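Local structure of 5-carboxyvanillate decarboxylase (4L6D) at residues I95-M100 with A126-R131; F117-P122 with S145-L150; K180-A185 with G199-T204; G244-T247 with G251-K254. The protein probably catalyses the metal-dependent, non-oxidative decarboxylation of 5-carboxyvanillate to vanillate on an amidohydrolase-type barrel. All coordinates share one frame; numbering follows the deposited sequence.

Contact 1: I95-M100 with A126-R131; sequences IANDLM and AREIER
Arg-131 reaches from helix 122-134 to Asp-98 on helix 86-106, picking up its own neighbour Glu-128 on the way. From CB the chain leaves with CG anti to the backbone N (chi1 -170°) and runs straight through CG. It bends at chi3, which brings the guanidinium round to Glu-128. Arg-131 NE donates to Glu-128 OE1 at 2.9 Å. Beyond CZ, Arg-131 NH1 donates to Glu-128 OE2 at 2.8 Å. Arg-131 NH1 also reaches Asp-98 OD1, at 3.0 Å, from above the carboxylate plane. Arg-131 NH2 gives the shorter bond to Asp-98 OD1, 2.8 Å, on the syn lone pair of that oxygen. Asp-98 OD1 thus takes both terminal nitrogens and lies in the guanidinium plane, while the two flat groups stand 85° apart.

The two helices follow successive strands of the parallel barrel, 71-76 and 111-115. Their axes here are 11.5 Å apart and run almost parallel, so the salt-bridge network of Asp-98, Glu-128 and Arg-131 spans the gap with long side chains.

Glu-128 makes the second link. Asn-97 ND2 donates to Glu-128 OE2 at 2.8 Å, almost straight at 174°. The oxygen uses its anti lone pair here and its syn one for Arg-131 NH1. Amide and carboxylate lie nearly coplanar. The amide is held at its other end too, because OD1 accepts from Thr-116 N. Asp-98 OD2 forms a salt bridge with Arg-94.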
# COMPACT_ATOMS: atom_id res chain seq x y z
N ILE A 95 29.99 -16.18 -3.41
CA ILE A 95 29.86 -17.43 -4.17
C ILE A 95 28.70 -17.36 -5.15
O ILE A 95 28.84 -17.70 -6.33
CB ILE A 95 29.70 -18.63 -3.22
CG1 ILE A 95 31.01 -18.90 -2.48
CG2 ILE A 95 29.21 -19.87 -3.97
CD1 ILE A 95 30.87 -19.87 -1.32
N ALA A 96 27.55 -16.88 -4.66
CA ALA A 96 26.37 -16.76 -5.51
C ALA A 96 26.62 -15.78 -6.66
O ALA A 96 26.09 -15.96 -7.76
CB ALA A 96 25.17 -16.32 -4.71
N ASN A 97 27.42 -14.75 -6.41
CA ASN A 97 27.74 -13.80 -7.48
C ASN A 97 28.67 -14.40 -8.53
O ASN A 97 28.49 -14.17 -9.73
CB ASN A 97 28.35 -12.51 -6.91
CG ASN A 97 27.33 -11.66 -6.19
OD1 ASN A 97 26.12 -11.81 -6.39
ND2 ASN A 97 27.81 -10.75 -5.36
N ASP A 98 29.65 -15.18 -8.09
CA ASP A 98 30.49 -15.90 -9.04
C ASP A 98 29.65 -16.85 -9.88
O ASP A 98 29.84 -16.95 -11.09
CB ASP A 98 31.58 -16.70 -8.32
CG ASP A 98 32.70 -15.83 -7.80
OD1 ASP A 98 32.79 -14.66 -8.20
OD2 ASP A 98 33.53 -16.35 -7.01
N LEU A 99 28.73 -17.56 -9.23
CA LEU A 99 27.89 -18.51 -9.94
C LEU A 99 26.92 -17.80 -10.89
O LEU A 99 26.67 -18.27 -12.00
CB LEU A 99 27.14 -19.42 -8.96
CG LEU A 99 28.06 -20.42 -8.25
CD1 LEU A 99 27.30 -21.16 -7.15
CD2 LEU A 99 28.63 -21.42 -9.24
N MET A 100 26.40 -16.65 -10.46
CA MET A 100 25.57 -15.84 -11.34
C MET A 100 26.35 -15.40 -12.59
O MET A 100 25.86 -15.53 -13.72
CB MET A 100 25.05 -14.60 -10.61
CG MET A 100 24.18 -13.69 -11.49
SD MET A 100 22.59 -14.43 -11.89
CE MET A 100 21.71 -14.16 -10.36
N ALA A 126 30.19 -3.34 0.48
CA ALA A 126 30.69 -2.30 -0.42
C ALA A 126 31.81 -2.80 -1.34
O ALA A 126 31.81 -2.49 -2.53
CB ALA A 126 31.14 -1.08 0.37
N ARG A 127 32.73 -3.59 -0.79
CA ARG A 127 33.76 -4.24 -1.60
C ARG A 127 33.15 -5.18 -2.64
O ARG A 127 33.57 -5.20 -3.80
CB ARG A 127 34.72 -5.05 -0.73
CG ARG A 127 35.45 -4.26 0.33
CD ARG A 127 36.21 -3.10 -0.27
NE ARG A 127 37.18 -3.54 -1.27
CZ ARG A 127 37.68 -2.74 -2.20
NH1 ARG A 127 38.56 -3.20 -3.08
NH2 ARG A 127 37.30 -1.47 -2.25
N GLU A 128 32.18 -5.98 -2.23
CA GLU A 128 31.57 -6.93 -3.15
C GLU A 128 30.80 -6.23 -4.27
O GLU A 128 30.85 -6.66 -5.42
CB GLU A 128 30.67 -7.92 -2.39
CG GLU A 128 30.02 -9.01 -3.26
CD GLU A 128 31.02 -9.92 -3.97
OE1 GLU A 128 32.23 -9.89 -3.67
OE2 GLU A 128 30.57 -10.68 -4.86
N ILE A 129 30.11 -5.15 -3.93
CA ILE A 129 29.39 -4.36 -4.92
C ILE A 129 30.36 -3.86 -5.99
O ILE A 129 30.08 -3.97 -7.19
CB ILE A 129 28.61 -3.22 -4.25
CG1 ILE A 129 27.40 -3.81 -3.53
CG2 ILE A 129 28.17 -2.16 -5.27
CD1 ILE A 129 26.83 -2.93 -2.44
N GLU A 130 31.52 -3.36 -5.57
CA GLU A 130 32.53 -2.91 -6.52
C GLU A 130 33.00 -4.07 -7.39
O GLU A 130 33.16 -3.91 -8.60
CB GLU A 130 33.71 -2.27 -5.80
CG GLU A 130 34.86 -1.91 -6.74
CD GLU A 130 35.97 -1.15 -6.05
OE1 GLU A 130 37.03 -0.97 -6.68
OE2 GLU A 130 35.79 -0.73 -4.88
N ARG A 131 33.20 -5.25 -6.79
CA ARG A 131 33.64 -6.41 -7.56
C ARG A 131 32.59 -6.84 -8.59
O ARG A 131 32.93 -7.19 -9.72
CB ARG A 131 34.00 -7.58 -6.62
CG ARG A 131 34.70 -8.75 -7.31
CD ARG A 131 35.00 -9.89 -6.35
NE ARG A 131 33.80 -10.65 -6.01
CZ ARG A 131 33.44 -11.78 -6.61
NH1 ARG A 131 32.32 -12.39 -6.23
NH2 ARG A 131 34.19 -12.32 -7.56

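Contact 2: F117-P122 with S145-L150; sequences FAPQDP and SHTNDL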
# COMPACT_ATOMS: atom_id res chain seq x y z
N PHE A 117 24.37 -9.03 -2.23
CA PHE A 117 25.36 -8.74 -1.20
C PHE A 117 24.73 -8.95 0.16
O PHE A 117 23.52 -9.12 0.27
CB PHE A 117 25.88 -7.31 -1.33
CG PHE A 117 24.80 -6.27 -1.48
CD1 PHE A 117 24.29 -5.95 -2.74
CD2 PHE A 117 24.30 -5.61 -0.37
CE1 PHE A 117 23.29 -5.00 -2.88
CE2 PHE A 117 23.30 -4.64 -0.51
CZ PHE A 117 22.80 -4.34 -1.78
N ALA A 118 25.57 -8.91 1.19
CA ALA A 118 25.10 -9.10 2.56
C ALA A 118 25.19 -7.78 3.34
O ALA A 118 26.24 -7.48 3.89
CB ALA A 118 25.93 -10.19 3.24
N PRO A 119 24.08 -7.01 3.38
CA PRO A 119 24.09 -5.71 4.06
C PRO A 119 24.30 -5.83 5.57
O PRO A 119 24.47 -4.79 6.21
CB PRO A 119 22.68 -5.14 3.77
CG PRO A 119 22.09 -5.99 2.72
CD PRO A 119 22.75 -7.34 2.84
N GLN A 120 24.24 -7.05 6.11
CA GLN A 120 24.62 -7.31 7.51
C GLN A 120 26.00 -6.74 7.83
O GLN A 120 26.31 -6.41 8.98
CB GLN A 120 24.69 -8.82 7.79
CG GLN A 120 23.40 -9.63 7.60
CD GLN A 120 23.31 -10.25 6.22
OE1 GLN A 120 23.35 -9.55 5.22
NE2 GLN A 120 23.17 -11.58 6.17
N ASP A 121 26.86 -6.68 6.81
CA ASP A 121 28.22 -6.16 6.94
C ASP A 121 28.41 -5.14 5.82
O ASP A 121 28.85 -5.49 4.74
CB ASP A 121 29.23 -7.30 6.79
CG ASP A 121 30.68 -6.84 6.90
OD1 ASP A 121 30.98 -5.62 6.88
OD2 ASP A 121 31.56 -7.72 7.00
N PRO A 122 28.06 -3.88 6.09
CA PRO A 122 28.07 -2.86 5.03
C PRO A 122 29.44 -2.65 4.38
O PRO A 122 29.49 -2.47 3.16
CB PRO A 122 27.62 -1.60 5.76
CG PRO A 122 26.70 -2.12 6.82
CD PRO A 122 27.39 -3.39 7.30
N SER A 145 14.13 -6.34 0.25
CA SER A 145 13.72 -5.36 1.25
C SER A 145 14.64 -5.33 2.49
O SER A 145 15.84 -5.19 2.33
CB SER A 145 12.24 -5.49 1.58
OG SER A 145 11.77 -4.27 2.12
N HIS A 146 14.09 -5.50 3.68
CA HIS A 146 14.83 -5.23 4.92
C HIS A 146 16.01 -6.16 5.16
O HIS A 146 16.07 -7.27 4.65
CB HIS A 146 13.89 -5.27 6.13
CG HIS A 146 13.60 -6.65 6.65
ND1 HIS A 146 14.41 -7.29 7.56
CD2 HIS A 146 12.58 -7.50 6.39
CE1 HIS A 146 13.91 -8.47 7.85
NE2 HIS A 146 12.80 -8.63 7.14
N THR A 147 16.96 -5.68 5.96
CA THR A 147 17.98 -6.55 6.54
C THR A 147 18.03 -6.31 8.04
O THR A 147 18.07 -5.16 8.49
CB THR A 147 19.38 -6.30 5.93
OG1 THR A 147 19.31 -6.49 4.51
CG2 THR A 147 20.41 -7.28 6.52
N ASN A 148 17.99 -7.39 8.80
CA ASN A 148 18.01 -7.32 10.26
C ASN A 148 16.88 -6.46 10.82
O ASN A 148 17.01 -5.84 11.87
CB ASN A 148 19.38 -6.85 10.77
CG ASN A 148 20.51 -7.78 10.38
OD1 ASN A 148 20.31 -8.99 10.25
ND2 ASN A 148 21.70 -7.23 10.18
N ASP A 149 15.77 -6.44 10.09
CA ASP A 149 14.56 -5.72 10.48
C ASP A 149 14.78 -4.22 10.54
O ASP A 149 14.10 -3.50 11.28
CB ASP A 149 14.02 -6.29 11.79
CG ASP A 149 13.75 -7.76 11.67
OD1 ASP A 149 12.82 -8.12 10.92
OD2 ASP A 149 14.50 -8.56 12.29
N LEU A 150 15.74 -3.75 9.74
CA LEU A 150 15.98 -2.33 9.55
C LEU A 150 15.73 -2.01 8.10
O LEU A 150 15.94 -2.85 7.21
CB LEU A 150 17.42 -1.98 9.89
CG LEU A 150 17.87 -2.26 11.31
CD1 LEU A 150 19.36 -2.02 11.42
CD2 LEU A 150 17.11 -1.38 12.27
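Pro-119 and Gln-120 pack against Thr-147 and Asn-148, loop against loop. The first segment enters from strand 111-115 with Phe-117, whose ring turns to helix 158-167 and to Ile-143. Ala-118 opens a type I turn, closed by a backbone bond from Asp-121 N to Ala-118 O at 3.1 Å.

Pro-119 is the second residue of that turn. Its ring crosses the Thr-147 side chain at about a right angle, and CG lies 3.3 Å from Thr-147 OG1. This is a packing contact. The hydroxyl finds its polar partners in Tyr-152 OH and Gln-82 NE2.

Gln-120 follows and lies across both partners. Thr-147 CG2, placed anti to the backbone N by chi1 -57°, is 3.9 Å from Gln-120 N and equally far from Gln-120 OE1. Further along, Gln-120 CG sits 3.9 Å from Asn-148 ND2. The two amides are turned 78° apart and do not pair. The Gln-120 chain bends at chi2, and its NE2 donates to the carbonyls of Phe-84 and Val-81, so the amide is fixed from a third loop.

Asp-121 then caps the start of helix 122-134, which Pro-122 begins. On the other side Thr-147 to Leu-150 form a type I' turn, which offers Thr-147 and Asn-148 to the first loop. Successive loops packed side by side at the C-terminal ends of neighbouring strands, here 111-115 and 140-144, are characteristic of the TIM-barrel fold of the amidohydrolases.

Contact 3: K180-A185 with G199-T204; sequences KQIDRA and GIETST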
# COMPACT_ATOMS: atom_id res chain seq x y z
N LYS A 180 10.06 -7.63 11.36
CA LYS A 180 9.52 -7.79 12.71
C LYS A 180 8.81 -6.52 13.18
O LYS A 180 8.00 -6.56 14.10
CB LYS A 180 10.61 -8.22 13.70
CG LYS A 180 11.11 -9.64 13.50
CD LYS A 180 12.20 -9.99 14.50
CE LYS A 180 12.67 -11.42 14.27
NZ LYS A 180 13.55 -11.91 15.35
N GLN A 181 9.09 -5.39 12.53
CA GLN A 181 8.43 -4.15 12.88
C GLN A 181 6.94 -4.21 12.55
O GLN A 181 6.14 -3.54 13.20
CB GLN A 181 9.06 -2.98 12.13
CG GLN A 181 10.54 -2.80 12.45
CD GLN A 181 11.04 -1.41 12.10
OE1 GLN A 181 10.34 -0.42 12.31
NE2 GLN A 181 12.26 -1.33 11.58
N ILE A 182 6.58 -5.02 11.55
CA ILE A 182 5.21 -5.02 11.05
C ILE A 182 4.58 -6.41 10.90
O ILE A 182 3.41 -6.51 10.55
CB ILE A 182 5.09 -4.27 9.70
CG1 ILE A 182 6.05 -4.87 8.66
CG2 ILE A 182 5.37 -2.79 9.89
CD1 ILE A 182 5.73 -4.47 7.21
N ASP A 183 5.33 -7.47 11.18
CA ASP A 183 4.84 -8.80 10.82
C ASP A 183 3.61 -9.33 11.56
O ASP A 183 2.95 -10.23 11.06
CB ASP A 183 5.96 -9.86 10.80
CG ASP A 183 6.58 -10.10 12.17
OD1 ASP A 183 5.97 -9.77 13.21
OD2 ASP A 183 7.70 -10.64 12.21
N ARG A 184 3.29 -8.77 12.73
CA ARG A 184 2.15 -9.25 13.51
C ARG A 184 0.84 -9.25 12.71
O ARG A 184 -0.00 -10.12 12.90
CB ARG A 184 1.98 -8.40 14.78
CG ARG A 184 2.89 -8.79 15.94
CD ARG A 184 2.75 -7.81 17.12
NE ARG A 184 1.35 -7.61 17.51
CZ ARG A 184 0.93 -6.64 18.33
NH1 ARG A 184 1.80 -5.78 18.84
NH2 ARG A 184 -0.36 -6.53 18.63
N ALA A 185 0.70 -8.27 11.82
CA ALA A 185 -0.53 -8.12 11.03
C ALA A 185 -0.59 -9.00 9.78
O ALA A 185 -1.58 -8.97 9.04
CB ALA A 185 -0.73 -6.66 10.64
N GLY A 199 4.19 -6.39 -0.74
CA GLY A 199 4.03 -5.03 -1.21
C GLY A 199 4.10 -4.00 -0.10
O GLY A 199 4.68 -2.93 -0.28
N ILE A 200 3.52 -4.32 1.04
CA ILE A 200 3.55 -3.40 2.17
C ILE A 200 4.98 -3.23 2.71
O ILE A 200 5.44 -2.11 2.95
CB ILE A 200 2.61 -3.85 3.29
CG1 ILE A 200 1.16 -3.96 2.80
CG2 ILE A 200 2.72 -2.90 4.47
CD1 ILE A 200 0.64 -2.67 2.18
N GLU A 201 5.67 -4.35 2.88
CA GLU A 201 7.06 -4.34 3.33
C GLU A 201 7.97 -3.53 2.42
O GLU A 201 8.71 -2.65 2.89
CB GLU A 201 7.54 -5.80 3.45
CG GLU A 201 9.05 -6.00 3.43
CD GLU A 201 9.77 -5.43 4.64
OE1 GLU A 201 9.13 -5.22 5.70
OE2 GLU A 201 10.98 -5.19 4.50
N THR A 202 7.89 -3.79 1.11
CA THR A 202 8.82 -3.22 0.15
C THR A 202 8.53 -1.74 -0.10
O THR A 202 9.45 -0.92 -0.15
CB THR A 202 8.79 -4.01 -1.16
OG1 THR A 202 8.94 -5.40 -0.85
CG2 THR A 202 9.94 -3.61 -2.07
N SER A 203 7.25 -1.40 -0.24
CA SER A 203 6.87 -0.01 -0.45
C SER A 203 7.22 0.84 0.77
O SER A 203 7.68 1.97 0.63
CB SER A 203 5.38 0.15 -0.79
OG SER A 203 4.55 -0.34 0.24
N THR A 204 7.00 0.30 1.96
CA THR A 204 7.33 1.07 3.17
C THR A 204 8.83 1.34 3.27
O THR A 204 9.23 2.44 3.64
CB THR A 204 6.77 0.39 4.43
OG1 THR A 204 5.34 0.32 4.33
CG2 THR A 204 7.15 1.16 5.68
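The Glu-201 carboxylate is the flat group of this contact, and the methyl end of Ile-182 comes up to one of its oxygens. Ile-182 CD1 lies 3.8 Å from Glu-201 OE1, and the two side chains cross at about a right angle. The approach is apolar against polar and makes no bond. The oxygens are satisfied by other partners: OE1 accepts from Ser-179 N and is hydrogen-bonded to Tyr-151 OH, while OE2 pairs with Ser-145 OG and accepts from His-146 N. Four partners therefore hold the buried carboxylate, which fixes its rotation and probably stabilises its charge.

The torsion of Ile-182 explains the approach: CG1 sits between the backbone N and the carbonyl carbon (chi1 56°), and the chain then extends to push CD1 at the helix. Ile-182 CD1 is also 4.1 Å from Glu-201 CA. Its contact with Ile-200 is looser, 4.4 Å from Ile-182 CD1 to Ile-200 CG2. Within the helix, Thr-204 OG1 donates to Ile-200 O at 2.8 Å.

Segment 180-185 belongs to the loop after barrel strand 171-174, whose His-174 binds the manganese, and packs on the next helix of the TIM barrel, 197-211. The second subunit lies close by: its Trp-196 NE1 hydrogen-bonds Thr-204 OG1, and its Ala-185 packs on Gln-181. Thr-202 and Ser-203 of the helix touch Glu-230 of helix 226-230.

Contact 4: G244-T247 with G251-K254; sequences GNAT and GAPK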
# COMPACT_ATOMS: atom_id res chain seq x y z
N GLY A 244 4.51 18.51 3.33
CA GLY A 244 4.57 19.70 4.17
C GLY A 244 4.27 19.40 5.63
O GLY A 244 5.00 19.84 6.52
N ASN A 245 3.20 18.66 5.89
CA ASN A 245 2.89 18.29 7.26
C ASN A 245 4.00 17.44 7.87
O ASN A 245 4.32 17.59 9.05
CB ASN A 245 1.57 17.52 7.35
CG ASN A 245 0.36 18.40 7.12
OD1 ASN A 245 0.43 19.63 7.27
ND2 ASN A 245 -0.75 17.78 6.77
N ALA A 246 4.56 16.53 7.08
CA ALA A 246 5.61 15.65 7.58
C ALA A 246 6.85 16.44 8.02
O ALA A 246 7.45 16.15 9.06
CB ALA A 246 5.98 14.61 6.53
N THR A 247 7.25 17.45 7.24
CA THR A 247 8.43 18.23 7.58
C THR A 247 8.14 19.28 8.65
O THR A 247 9.03 19.66 9.42
CB THR A 247 9.09 18.92 6.35
OG1 THR A 247 8.16 19.82 5.73
CG2 THR A 247 9.55 17.88 5.33
N GLY A 251 8.93 15.86 11.95
CA GLY A 251 10.37 15.65 12.00
C GLY A 251 10.96 15.05 10.74
O GLY A 251 12.10 14.56 10.75
N ALA A 252 10.22 15.08 9.63
CA ALA A 252 10.80 14.66 8.35
C ALA A 252 11.78 15.74 7.92
O ALA A 252 11.50 16.92 8.05
CB ALA A 252 9.70 14.47 7.30
N PRO A 253 12.94 15.33 7.40
CA PRO A 253 13.93 16.34 7.02
C PRO A 253 13.51 17.09 5.77
O PRO A 253 12.73 16.58 4.96
CB PRO A 253 15.19 15.51 6.76
CG PRO A 253 14.68 14.18 6.34
CD PRO A 253 13.41 13.96 7.15
N LYS A 254 14.04 18.30 5.60
CA LYS A 254 13.76 19.08 4.41
C LYS A 254 14.49 18.49 3.21
O LYS A 254 15.68 18.16 3.30
CB LYS A 254 14.17 20.54 4.63
CG LYS A 254 13.39 21.22 5.74
CD LYS A 254 11.91 21.30 5.42
CE LYS A 254 11.19 22.26 6.37
NZ LYS A 254 11.74 23.65 6.28
O HOH W 1 9.00 18.70 12.70
O HOH W 2 11.77 19.31 9.41
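Ala-246 and Thr-247, near the C-terminal end of helix 236-249, meet the chain at Ala-252, just after it has turned at Gly-251. The direct hydrogen bond is between backbones. Ala-252 N donates to Ala-246 O at 3.0 Å, arriving from above the carbonyl plane. Gly-251 N is near the same oxygen, but its angle is too poor for a bond.

Water adds a second polar link. One molecule donates to both Thr-247 O and Ala-252 O, at 2.8 Å each. Another accepts from Gly-251 N at 2.9 Å and reaches Thr-247 O only weakly. Thr-247 CA also makes a C-H...O contact with Ala-252 O at 3.4 Å.

The rest is packing. The methyl groups of Ala-246 and Ala-252 meet CB to CB at 3.8 Å. Thr-247 sends CG2 to the backbone of the returning chain, 3.5 Å from Pro-253 O. Thr-247 CB lies 3.8 Å from Lys-254 CD. The lysine chain bends at chi2, which lays CD and CE across the threonine. Tyr-189 of the second subunit packs on Ala-246, Ala-252 and Pro-253, so this turn forms part of the dimer contact.

Gly-251 has a positive phi of 70°, and Ala-252 to Lys-254 run extended. The arrangement is that of a helix C terminus where the chain reverses at a glycine and continues along the last turn.

From the N terminus, contact 1 opens first on helix 86-106. Contact 2 opens at 117-122 before contact 1 closes at 126-131, and itself closes at 145-150, so the two cross. Together they tie three successive strand-helix units: contact 1 joins the outer helices, contact 2 the loops at the strand ends. Ile-129 packs on Phe-117 between them. Contact 3 then closes the loop from 180-185 to helix 197-211 and touches contact 2 through 145-150. Contact 4 comes last, about 13 Å from contact 3 at the nearest atoms, and closes a short turn after helix 236-249. Contacts 3 and 4 both touch the second subunit.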